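Local atomic coordinates of glutamate receptor IIB (Drosophila melanogaster, PDB entry 4WXJ), a protein that probably works as a glutamate-gated ion channel of the postsynaptic muscle membrane, its isolated ligand-binding domain holding L-glutamate in a cleft. Residues 66-71 against 93-98; 101-106 against 147-152; 228-231 against 236-239. One frame throughout, in Å; residues are numbered along the deposited sequence.

Contact 1 (66-71 against 93-98). With GLU (glutamic acid), chain C.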
ATOM      1  N   ASN A  66      10.878  -7.861  -0.150  1.00 24.04           N
ATOM      2  CA  ASN A  66       9.449  -7.667  -0.408  1.00 23.01           C
ATOM      3  C   ASN A  66       8.799  -6.622   0.499  1.00 23.80           C
ATOM      4  O   ASN A  66       7.617  -6.730   0.832  1.00 21.67           O
ATOM      5  CB  ASN A  66       8.701  -8.997  -0.268  1.00 23.93           C
ATOM      6  CG  ASN A  66       7.386  -9.013  -1.036  1.00 22.43           C
ATOM      7  OD1 ASN A  66       7.369  -8.863  -2.257  1.00 19.73           O
ATOM      8  ND2 ASN A  66       6.281  -9.207  -0.322  1.00 27.94           N
ATOM      9  N   LYS A  67       9.567  -5.607   0.887  1.00 24.18           N
ATOM     10  CA  LYS A  67       9.055  -4.538   1.742  1.00 23.77           C
ATOM     11  C   LYS A  67       8.694  -3.293   0.936  1.00 21.28           C
ATOM     12  O   LYS A  67       9.233  -3.062  -0.148  1.00 16.55           O
ATOM     13  CB  LYS A  67      10.081  -4.180   2.819  1.00 25.71           C
ATOM     14  CG  LYS A  67      10.321  -5.282   3.835  1.00 37.35           C
ATOM     15  CD  LYS A  67      11.224  -4.803   4.958  1.00 57.46           C
ATOM     16  CE  LYS A  67      11.435  -5.880   6.008  1.00 66.08           C
ATOM     17  NZ  LYS A  67      12.188  -5.365   7.186  1.00 68.08           N
ATOM     18  N   TYR A  68       7.772  -2.496   1.472  1.00 24.19           N
ATOM     19  CA  TYR A  68       7.414  -1.223   0.859  1.00 18.19           C
ATOM     20  C   TYR A  68       8.597  -0.265   0.920  1.00 21.81           C
ATOM     21  O   TYR A  68       9.088   0.204  -0.108  1.00 23.34           O
ATOM     22  CB  TYR A  68       6.209  -0.593   1.564  1.00 13.54           C
ATOM     23  CG  TYR A  68       4.891  -1.306   1.357  1.00 13.44           C
ATOM     24  CD1 TYR A  68       4.514  -2.362   2.174  1.00 20.93           C
ATOM     25  CD2 TYR A  68       4.012  -0.902   0.362  1.00 15.03           C
ATOM     26  CE1 TYR A  68       3.302  -3.007   1.997  1.00 16.50           C
ATOM     27  CE2 TYR A  68       2.798  -1.540   0.175  1.00 16.51           C
ATOM     28  CZ  TYR A  68       2.450  -2.593   0.996  1.00 21.73           C
ATOM     29  OH  TYR A  68       1.245  -3.230   0.816  1.00 18.47           O
ATOM     30  N   GLY A  69       9.042   0.020   2.141  1.00 26.17           N
ATOM     31  CA  GLY A  69      10.138   0.941   2.372  1.00 24.35           C
ATOM     32  C   GLY A  69       9.911   1.799   3.601  1.00 20.03           C
ATOM     33  O   GLY A  69       8.986   2.612   3.643  1.00 23.29           O
ATOM     34  N   SER A  70      10.758   1.608   4.607  1.00 22.91           N
ATOM     35  CA  SER A  70      10.690   2.386   5.838  1.00 29.85           C
ATOM     36  C   SER A  70      12.093   2.690   6.343  1.00 29.52           C
ATOM     37  O   SER A  70      13.051   2.001   5.992  1.00 23.01           O
ATOM     38  CB  SER A  70       9.900   1.636   6.911  1.00 32.64           C
ATOM     39  OG  SER A  70      10.621   0.510   7.376  1.00 36.14           O
ATOM     40  N   TYR A  71      12.204   3.726   7.167  1.00 28.08           N
ATOM     41  CA  TYR A  71      13.481   4.136   7.732  1.00 29.86           C
ATOM     42  C   TYR A  71      13.702   3.486   9.093  1.00 33.10           C
ATOM     43  O   TYR A  71      12.871   3.610   9.990  1.00 31.80           O
ATOM     44  CB  TYR A  71      13.536   5.659   7.857  1.00 36.86           C
ATOM     45  CG  TYR A  71      14.772   6.185   8.546  1.00 37.21           C
ATOM     46  CD1 TYR A  71      15.993   6.238   7.885  1.00 37.12           C
ATOM     47  CD2 TYR A  71      14.715   6.642   9.854  1.00 34.81           C
ATOM     48  CE1 TYR A  71      17.124   6.725   8.513  1.00 34.36           C
ATOM     49  CE2 TYR A  71      15.838   7.131  10.489  1.00 39.87           C
ATOM     50  CZ  TYR A  71      17.040   7.170   9.815  1.00 39.92           C
ATOM     51  OH  TYR A  71      18.158   7.658  10.450  1.00 42.28           O
ATOM     52  N   GLY A  93       9.724   2.814  -8.994  1.00 26.88           N
ATOM     53  CA  GLY A  93       9.178   2.008  -7.916  1.00 29.57           C
ATOM     54  C   GLY A  93       7.667   2.135  -7.875  1.00 21.26           C
ATOM     55  O   GLY A  93       7.139   3.247  -7.883  1.00 23.35           O
ATOM     56  N   ILE A  94       6.964   1.005  -7.839  1.00 27.03           N
ATOM     57  CA  ILE A  94       5.505   1.028  -7.905  1.00 25.91           C
ATOM     58  C   ILE A  94       4.828  -0.148  -7.200  1.00 25.97           C
ATOM     59  O   ILE A  94       5.323  -1.276  -7.212  1.00 28.13           O
ATOM     60  CB  ILE A  94       5.020   1.056  -9.374  1.00 24.02           C
ATOM     61  CG1 ILE A  94       3.490   1.169  -9.431  1.00 17.26           C
ATOM     62  CG2 ILE A  94       5.508  -0.183 -10.124  1.00 21.45           C
ATOM     63  CD1 ILE A  94       2.938   1.443 -10.816  1.00 25.08           C
ATOM     64  N   CYS A  95       3.687   0.168  -6.590  1.00 20.54           N
ATOM     65  CA  CYS A  95       2.742  -0.781  -6.002  1.00 19.53           C
ATOM     66  C   CYS A  95       1.699   0.091  -5.314  1.00 22.70           C
ATOM     67  O   CYS A  95       1.489   1.231  -5.728  1.00 23.69           O
ATOM     68  CB  CYS A  95       3.400  -1.745  -5.011  1.00 17.23           C
ATOM     69  SG  CYS A  95       4.169  -0.944  -3.586  1.00 28.11           S
ATOM     70  N   ASP A  96       1.053  -0.418  -4.270  1.00 18.35           N
ATOM     71  CA  ASP A  96       0.292   0.457  -3.381  1.00 23.72           C
ATOM     72  C   ASP A  96       1.282   1.239  -2.527  1.00 17.30           C
ATOM     73  O   ASP A  96       1.374   1.043  -1.316  1.00 19.04           O
ATOM     74  CB  ASP A  96      -0.681  -0.330  -2.497  1.00 19.98           C
ATOM     75  CG  ASP A  96      -0.033  -1.517  -1.814  1.00 27.66           C
ATOM     76  OD1 ASP A  96       0.871  -2.138  -2.418  1.00 17.69           O
ATOM     77  OD2 ASP A  96      -0.433  -1.826  -0.671  1.00 20.53           O
ATOM     78  N   LEU A  97       2.031   2.121  -3.182  1.00 22.46           N
ATOM     79  CA  LEU A  97       3.110   2.855  -2.539  1.00 24.87           C
ATOM     80  C   LEU A  97       2.611   4.232  -2.123  1.00 22.25           C
ATOM     81  O   LEU A  97       2.459   5.130  -2.950  1.00 18.80           O
ATOM     82  CB  LEU A  97       4.312   2.969  -3.482  1.00 19.01           C
ATOM     83  CG  LEU A  97       5.630   3.472  -2.888  1.00 25.11           C
ATOM     84  CD1 LEU A  97       6.154   2.526  -1.813  1.00 24.65           C
ATOM     85  CD2 LEU A  97       6.662   3.643  -3.994  1.00 28.46           C
ATOM     86  N   THR A  98       2.347   4.380  -0.832  1.00 18.33           N
ATOM     87  CA  THR A  98       1.765   5.602  -0.301  1.00 17.72           C
ATOM     88  C   THR A  98       2.812   6.693  -0.135  1.00 19.86           C
ATOM     89  O   THR A  98       3.921   6.440   0.340  1.00 16.97           O
ATOM     90  CB  THR A  98       1.091   5.347   1.049  1.00 14.87           C
ATOM     91  OG1 THR A  98       0.137   4.288   0.910  1.00 20.26           O
ATOM     92  CG2 THR A  98       0.389   6.606   1.557  1.00 16.70           C
TER
HETATM   93  N   GLU C 301       0.551   1.616   1.096  1.00 15.97           N
HETATM   94  CA  GLU C 301       1.224   1.541   2.422  1.00 13.27           C
HETATM   95  C   GLU C 301       2.673   2.000   2.308  1.00 20.41           C
HETATM   96  O   GLU C 301       3.084   2.507   1.263  1.00 17.46           O
HETATM   97  CB  GLU C 301       1.155   0.117   2.970  1.00 14.41           C
HETATM   98  CG  GLU C 301      -0.224  -0.304   3.455  1.00 19.12           C
HETATM   99  CD  GLU C 301      -0.556   0.197   4.855  1.00 17.37           C
HETATM  100  OE1 GLU C 301      -1.726   0.057   5.267  1.00 22.62           O
HETATM  101  OE2 GLU C 301       0.343   0.725   5.547  1.00 22.59           O
HETATM  102  OXT GLU C 301       3.463   1.883   3.247  1.00 18.23           O
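Y68 and L97 mark the nearest approach of the two loops, their CA atoms 6.8 Å apart, and no backbone hydrogen bond joins 66-71 to 93-98. Within 93-98 the chain folds through an inverse gamma turn centred on D96, closed by a weak bond from L97 N to C95 O (2.8 Å). The turn region presents polar backbone to the bound glutamate: D96 O accepts from the ligand N at 2.6 Å, and T98 N gives a nearly straight bond (167°) to the ligand O at 2.9 Å. T98 also offers OG1, 2.7 Å from the ligand N, which suits a short hydroxyl side chain beside an ammonium group.

Y68 covers the same site with its ring. With CG opposite the carbonyl carbon (chi1 -70°), the ring extends until Y68 OH donates a hydrogen bond to D96 OD2 (2.6 Å), on the syn side and a little out of the plane of a carboxylate turned 70° from the ring. One ring face carries the ligand CB, 3.6 Å from Y68 CZ, while C95 SG makes an oblique sulfur-aromatic contact, 4.0 Å from Y68 CD2. N203 is a second donor to D96 OD2. A leucine in place of Y68, lacking the hydroxyl and the flat ring, would probably leave D96 OD2 leaning on N203 and the ligand CB less well covered.

R16 adds a cation-pi contact to Y68. Around the pair, L97 packs on A229 of strand 214-230, I94 on helix 42-54, and Y68 lies against R103 of helix 101-104.

Contact 2 (101-106 against 147-152). With GLU (glutamic acid), chain C.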
ATOM      1  N   GLN A 101       5.932  11.741   4.131  1.00 13.39           N
ATOM      2  CA  GLN A 101       6.910  12.806   4.289  1.00 20.56           C
ATOM      3  C   GLN A 101       8.332  12.254   4.321  1.00 23.00           C
ATOM      4  O   GLN A 101       9.237  12.808   3.695  1.00 24.25           O
ATOM      5  CB  GLN A 101       6.612  13.599   5.565  1.00 21.31           C
ATOM      6  CG  GLN A 101       7.647  14.653   5.901  1.00 26.96           C
ATOM      7  CD  GLN A 101       8.625  14.181   6.952  1.00 34.61           C
ATOM      8  OE1 GLN A 101       8.280  14.070   8.128  1.00 51.96           O
ATOM      9  NE2 GLN A 101       9.851  13.891   6.536  1.00 35.28           N
ATOM     10  N   ALA A 102       8.525  11.159   5.048  1.00 19.48           N
ATOM     11  CA  ALA A 102       9.842  10.544   5.168  1.00 18.43           C
ATOM     12  C   ALA A 102      10.333  10.014   3.822  1.00 21.56           C
ATOM     13  O   ALA A 102      11.502  10.173   3.472  1.00 25.26           O
ATOM     14  CB  ALA A 102       9.806   9.424   6.194  1.00 20.69           C
ATOM     15  N   ARG A 103       9.437   9.386   3.068  1.00 21.45           N
ATOM     16  CA  ARG A 103       9.795   8.833   1.767  1.00 20.14           C
ATOM     17  C   ARG A 103      10.110   9.936   0.764  1.00 26.87           C
ATOM     18  O   ARG A 103      11.076   9.843   0.008  1.00 20.97           O
ATOM     19  CB  ARG A 103       8.668   7.950   1.236  1.00 17.97           C
ATOM     20  CG  ARG A 103       8.512   6.648   1.993  1.00 17.76           C
ATOM     21  CD  ARG A 103       7.258   5.913   1.574  1.00 22.31           C
ATOM     22  NE  ARG A 103       7.142   4.612   2.227  1.00 17.98           N
ATOM     23  CZ  ARG A 103       6.069   3.833   2.152  1.00 16.51           C
ATOM     24  NH1 ARG A 103       5.009   4.226   1.459  1.00 16.58           N
ATOM     25  NH2 ARG A 103       6.051   2.664   2.775  1.00 16.41           N
ATOM     26  N   ARG A 104       9.293  10.983   0.766  1.00 20.03           N
ATOM     27  CA  ARG A 104       9.473  12.090  -0.165  1.00 24.00           C
ATOM     28  C   ARG A 104      10.785  12.830   0.095  1.00 31.27           C
ATOM     29  O   ARG A 104      11.281  13.550  -0.771  1.00 29.64           O
ATOM     30  CB  ARG A 104       8.289  13.056  -0.068  1.00 21.99           C
ATOM     31  CG  ARG A 104       8.316  14.206  -1.065  1.00 24.02           C
ATOM     32  CD  ARG A 104       8.333  13.715  -2.506  1.00 24.34           C
ATOM     33  NE  ARG A 104       8.317  14.826  -3.451  1.00 34.84           N
ATOM     34  CZ  ARG A 104       9.394  15.503  -3.836  1.00 33.80           C
ATOM     35  NH1 ARG A 104      10.594  15.188  -3.365  1.00 32.08           N
ATOM     36  NH2 ARG A 104       9.271  16.501  -4.698  1.00 45.06           N
ATOM     37  N   SER A 105      11.349  12.639   1.284  1.00 27.56           N
ATOM     38  CA  SER A 105      12.608  13.282   1.646  1.00 28.55           C
ATOM     39  C   SER A 105      13.808  12.633   0.959  1.00 30.38           C
ATOM     40  O   SER A 105      14.841  13.278   0.776  1.00 35.72           O
ATOM     41  CB  SER A 105      12.810  13.244   3.162  1.00 23.38           C
ATOM     42  OG  SER A 105      11.785  13.955   3.833  1.00 36.93           O
ATOM     43  N   VAL A 106      13.665  11.366   0.578  1.00 28.18           N
ATOM     44  CA  VAL A 106      14.781  10.594   0.030  1.00 27.49           C
ATOM     45  C   VAL A 106      14.580  10.198  -1.434  1.00 26.43           C
ATOM     46  O   VAL A 106      15.550   9.940  -2.146  1.00 34.67           O
ATOM     47  CB  VAL A 106      15.031   9.319   0.862  1.00 30.92           C
ATOM     48  CG1 VAL A 106      15.562   9.688   2.240  1.00 28.66           C
ATOM     49  CG2 VAL A 106      13.762   8.484   0.976  1.00 22.17           C
ATOM     50  N   GLY A 147       5.967  -0.389  10.005  1.00 20.34           N
ATOM     51  CA  GLY A 147       6.705   0.572   9.207  1.00 32.99           C
ATOM     52  C   GLY A 147       5.976   1.019   7.952  1.00 43.60           C
ATOM     53  O   GLY A 147       6.564   1.678   7.094  1.00 52.13           O
ATOM     54  N   GLY A 148       4.698   0.665   7.840  1.00 31.58           N
ATOM     55  CA  GLY A 148       3.899   1.048   6.688  1.00 29.52           C
ATOM     56  C   GLY A 148       3.383   2.470   6.806  1.00 21.68           C
ATOM     57  O   GLY A 148       3.611   3.138   7.813  1.00 15.28           O
ATOM     58  N   ALA A 149       2.679   2.934   5.779  1.00 17.36           N
ATOM     59  CA  ALA A 149       2.190   4.309   5.753  1.00 20.28           C
ATOM     60  C   ALA A 149       1.035   4.529   6.729  1.00 21.85           C
ATOM     61  O   ALA A 149       0.823   5.645   7.200  1.00 20.05           O
ATOM     62  CB  ALA A 149       1.760   4.686   4.348  1.00 24.86           C
ATOM     63  N   THR A 150       0.276   3.478   7.021  1.00 13.44           N
ATOM     64  CA  THR A 150      -0.833   3.607   7.960  1.00 21.24           C
ATOM     65  C   THR A 150      -0.294   3.808   9.375  1.00 21.21           C
ATOM     66  O   THR A 150      -0.904   4.508  10.183  1.00 10.17           O
ATOM     67  CB  THR A 150      -1.764   2.386   7.915  1.00 17.75           C
ATOM     68  OG1 THR A 150      -2.330   2.270   6.602  1.00 21.06           O
ATOM     69  CG2 THR A 150      -2.892   2.526   8.930  1.00 18.10           C
ATOM     70  N   SER A 151       0.852   3.197   9.668  1.00 17.47           N
ATOM     71  CA  SER A 151       1.551   3.459  10.925  1.00 21.34           C
ATOM     72  C   SER A 151       1.928   4.931  11.025  1.00 17.45           C
ATOM     73  O   SER A 151       1.857   5.525  12.102  1.00 20.30           O
ATOM     74  CB  SER A 151       2.808   2.597  11.049  1.00 16.25           C
ATOM     75  OG  SER A 151       2.483   1.271  11.423  1.00 40.86           O
ATOM     76  N   VAL A 152       2.336   5.508   9.897  1.00 17.88           N
ATOM     77  CA  VAL A 152       2.727   6.913   9.854  1.00 14.23           C
ATOM     78  C   VAL A 152       1.554   7.817  10.208  1.00 16.25           C
ATOM     79  O   VAL A 152       1.734   8.845  10.859  1.00 20.82           O
ATOM     80  CB  VAL A 152       3.272   7.309   8.461  1.00 15.92           C
ATOM     81  CG1 VAL A 152       3.552   8.810   8.393  1.00 22.06           C
ATOM     82  CG2 VAL A 152       4.532   6.520   8.135  1.00 28.34           C
TER
HETATM   83  N   GLU C 301       0.551   1.616   1.096  1.00 15.97           N
HETATM   84  CA  GLU C 301       1.224   1.541   2.422  1.00 13.27           C
HETATM   85  C   GLU C 301       2.673   2.000   2.308  1.00 20.41           C
HETATM   86  O   GLU C 301       3.084   2.507   1.263  1.00 17.46           O
HETATM   87  CB  GLU C 301       1.155   0.117   2.970  1.00 14.41           C
HETATM   88  CG  GLU C 301      -0.224  -0.304   3.455  1.00 19.12           C
HETATM   89  CD  GLU C 301      -0.556   0.197   4.855  1.00 17.37           C
HETATM   90  OE1 GLU C 301      -1.726   0.057   5.267  1.00 22.62           O
HETATM   91  OE2 GLU C 301       0.343   0.725   5.547  1.00 22.59           O
HETATM   92  OXT GLU C 301       3.463   1.883   3.247  1.00 18.23           O
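R103 and A149 barely meet, R103 NH1 lying 4.4 Å from A149 CB; what joins them is the glutamate held in the cleft of a periplasmic-binding-protein-like clamshell, the family's ligand-binding fold. R103 takes the alpha-carboxylate edge-on, as a bidentate pair: NH1 to the ligand O at 2.6 Å, nearly straight (171°), and NH2 to OXT at 2.7 Å. Arginine suits the place because its two N-H groups face the two oxygens one to one and its positive charge complements the carboxylate. A149 N gives OXT a second donor at 2.9 Å. At the far end of the ligand T150 holds both oxygens, N to OE2 at 3.1 Å and OG1 to OE1 at 2.7 Å. These donors stand at the start of helix 149-155, whose N terminus would probably favour both negative carboxylates. G148, the N-cap residue, must stay bare, since a CB there would fall 2.6 Å from the ligand OE2.

Behind this first shell, R103 leaves its helix with CG opposite the carbonyl carbon (chi1 -71°) and runs extended to NE, flanked by W78, I82 and F109. T98 O and G69 O accept further bonds from NH1 and NH2, fixing the rotation of the guanidinium group. The short helix bearing R103 is itself weakly bonded, and at its end S105 OG donates to Q101 O at 2.8 Å, with a C=O...donor angle of 146°.

Contact 3 (228-231 against 236-239)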
ATOM      1  N   ILE A 228       3.972   6.796  -8.137  1.00 15.59           N
ATOM      2  CA  ILE A 228       5.142   6.086  -8.629  1.00 22.87           C
ATOM      3  C   ILE A 228       6.389   6.769  -8.085  1.00 11.99           C
ATOM      4  O   ILE A 228       6.567   7.977  -8.251  1.00 17.10           O
ATOM      5  CB  ILE A 228       5.188   6.046 -10.168  1.00 30.22           C
ATOM      6  CG1 ILE A 228       4.028   5.199 -10.701  1.00 31.34           C
ATOM      7  CG2 ILE A 228       6.533   5.489 -10.646  1.00 22.30           C
ATOM      8  CD1 ILE A 228       3.953   5.112 -12.218  1.00 33.76           C
ATOM      9  N   ALA A 229       7.245   5.992  -7.434  1.00 20.32           N
ATOM     10  CA  ALA A 229       8.471   6.523  -6.855  1.00 24.94           C
ATOM     11  C   ALA A 229       9.601   6.507  -7.881  1.00 25.92           C
ATOM     12  O   ALA A 229       9.776   5.526  -8.606  1.00 22.17           O
ATOM     13  CB  ALA A 229       8.862   5.726  -5.621  1.00 24.48           C
ATOM     14  N   VAL A 230      10.351   7.602  -7.939  1.00 24.56           N
ATOM     15  CA  VAL A 230      11.530   7.696  -8.791  1.00 30.46           C
ATOM     16  C   VAL A 230      12.652   8.397  -8.027  1.00 36.17           C
ATOM     17  O   VAL A 230      12.389   9.097  -7.049  1.00 32.35           O
ATOM     18  CB  VAL A 230      11.236   8.462 -10.099  1.00 24.48           C
ATOM     19  CG1 VAL A 230      10.145   7.759 -10.896  1.00 37.21           C
ATOM     20  CG2 VAL A 230      10.839   9.908  -9.804  1.00 28.72           C
ATOM     21  N   PRO A 231      13.907   8.212  -8.469  1.00 37.78           N
ATOM     22  CA  PRO A 231      15.021   8.891  -7.797  1.00 39.31           C
ATOM     23  C   PRO A 231      14.856  10.406  -7.823  1.00 27.24           C
ATOM     24  O   PRO A 231      14.271  10.934  -8.769  1.00 32.49           O
ATOM     25  CB  PRO A 231      16.245   8.457  -8.610  1.00 41.95           C
ATOM     26  CG  PRO A 231      15.831   7.200  -9.289  1.00 48.80           C
ATOM     27  CD  PRO A 231      14.373   7.360  -9.576  1.00 44.57           C
ATOM     28  N   PHE A 236      12.794  11.843 -15.983  1.00 38.87           N
ATOM     29  CA  PHE A 236      11.630  11.176 -16.562  1.00 37.96           C
ATOM     30  C   PHE A 236      10.437  11.197 -15.604  1.00 36.63           C
ATOM     31  O   PHE A 236       9.463  10.468 -15.794  1.00 33.88           O
ATOM     32  CB  PHE A 236      11.979   9.734 -16.943  1.00 33.11           C
ATOM     33  CG  PHE A 236      12.537   8.924 -15.810  1.00 43.95           C
ATOM     34  CD1 PHE A 236      11.700   8.206 -14.975  1.00 38.52           C
ATOM     35  CD2 PHE A 236      13.903   8.877 -15.585  1.00 45.88           C
ATOM     36  CE1 PHE A 236      12.213   7.459 -13.934  1.00 40.83           C
ATOM     37  CE2 PHE A 236      14.420   8.131 -14.545  1.00 44.96           C
ATOM     38  CZ  PHE A 236      13.574   7.422 -13.719  1.00 41.89           C
ATOM     39  N   ARG A 237      10.520  12.040 -14.579  1.00 26.26           N
ATOM     40  CA  ARG A 237       9.435  12.185 -13.615  1.00 29.73           C
ATOM     41  C   ARG A 237       8.217  12.835 -14.265  1.00 20.60           C
ATOM     42  O   ARG A 237       7.107  12.307 -14.191  1.00 24.68           O
ATOM     43  CB  ARG A 237       9.894  13.012 -12.412  1.00 24.92           C
ATOM     44  CG  ARG A 237       8.805  13.288 -11.381  1.00 35.00           C
ATOM     45  CD  ARG A 237       9.345  14.113 -10.225  1.00 28.58           C
ATOM     46  NE  ARG A 237       9.928  15.371 -10.685  1.00 31.94           N
ATOM     47  CZ  ARG A 237       9.261  16.516 -10.819  1.00 29.11           C
ATOM     48  NH1 ARG A 237       7.972  16.594 -10.513  1.00 23.36           N
ATOM     49  NH2 ARG A 237       9.895  17.598 -11.247  1.00 41.91           N
ATOM     50  N   SER A 238       8.438  13.982 -14.900  1.00 28.55           N
ATOM     51  CA  SER A 238       7.369  14.720 -15.563  1.00 27.43           C
ATOM     52  C   SER A 238       6.752  13.895 -16.682  1.00 32.74           C
ATOM     53  O   SER A 238       5.538  13.914 -16.885  1.00 33.38           O
ATOM     54  CB  SER A 238       7.897  16.042 -16.123  1.00 36.01           C
ATOM     55  OG  SER A 238       8.366  16.885 -15.085  1.00 43.80           O
ATOM     56  N   ASN A 239       7.598  13.175 -17.409  1.00 36.58           N
ATOM     57  CA  ASN A 239       7.132  12.317 -18.489  1.00 39.63           C
ATOM     58  C   ASN A 239       6.165  11.256 -17.964  1.00 33.68           C
ATOM     59  O   ASN A 239       5.146  10.971 -18.591  1.00 36.15           O
ATOM     60  CB  ASN A 239       8.324  11.666 -19.193  1.00 51.28           C
ATOM     61  CG  ASN A 239       7.907  10.681 -20.267  1.00 61.08           C
ATOM     62  OD1 ASN A 239       8.495   9.608 -20.396  1.00 68.53           O
ATOM     63  ND2 ASN A 239       6.887  11.037 -21.041  1.00 60.97           N
TER
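V230 and F236 make the close part of this contact: V230 CG1 rests 3.7 Å from F236 CE1, the two side chains lying alongside and heading opposite ways. V230 is buried on strand 214-230, and its branched side chain gives each neighbour a methyl of its own, CG1 for the ring and CG2 for R237. F236, at the N-cap position of helix 237-250, has CG wedged between its backbone N and carbonyl carbon (chi1 55°), which swings the ring back toward the strand. Y11 meets the same ring with its own, their planes about 30° apart, and Q91 touches it too.

Away from this point the fit slackens. P231 CD comes no nearer than 4.2 Å to F236 CZ, and V230 CG2 reaches R237 only at CB, also 4.2 Å off. The compact ring of P231, next along the chain, also touches L85 of helix 80-86. P231, F236 and R237 are all partly exposed, and R237 lies at the margin of the contact. Beyond CB, its chain bends at chi3 (57°) and brings the charged end near D108, a long and weak ion pair.

No hydrogen bond crosses between the two segments; the side chains that meet do so through carbon atoms. Such contact carries no directional bond, whereas the backbone of V230 is hydrogen-bonded to D108 of strand 108-123.

In the fold
From the N terminus the three contacts follow one another in series, none nesting in or crossing another. Contact 1 closes a loop of 21 residues that includes helix 80-86. Contact 2 opens three residues later and closes the longest loop, 40 residues containing the whole of strand 108-123, helix 131-135 and strand 141-143; it brings helices 101-104 and 149-155 together across the ligand cleft and shares the glutamate with contact 1. Contact 3 spans just four residues, between strand 214-230 and helix 237-250. Its strand also pairs with 93-98 through G93 N and A229 O, tying it to contact 1, whereas contacts 2 and 3 stay about 6 Å apart at their nearest atoms.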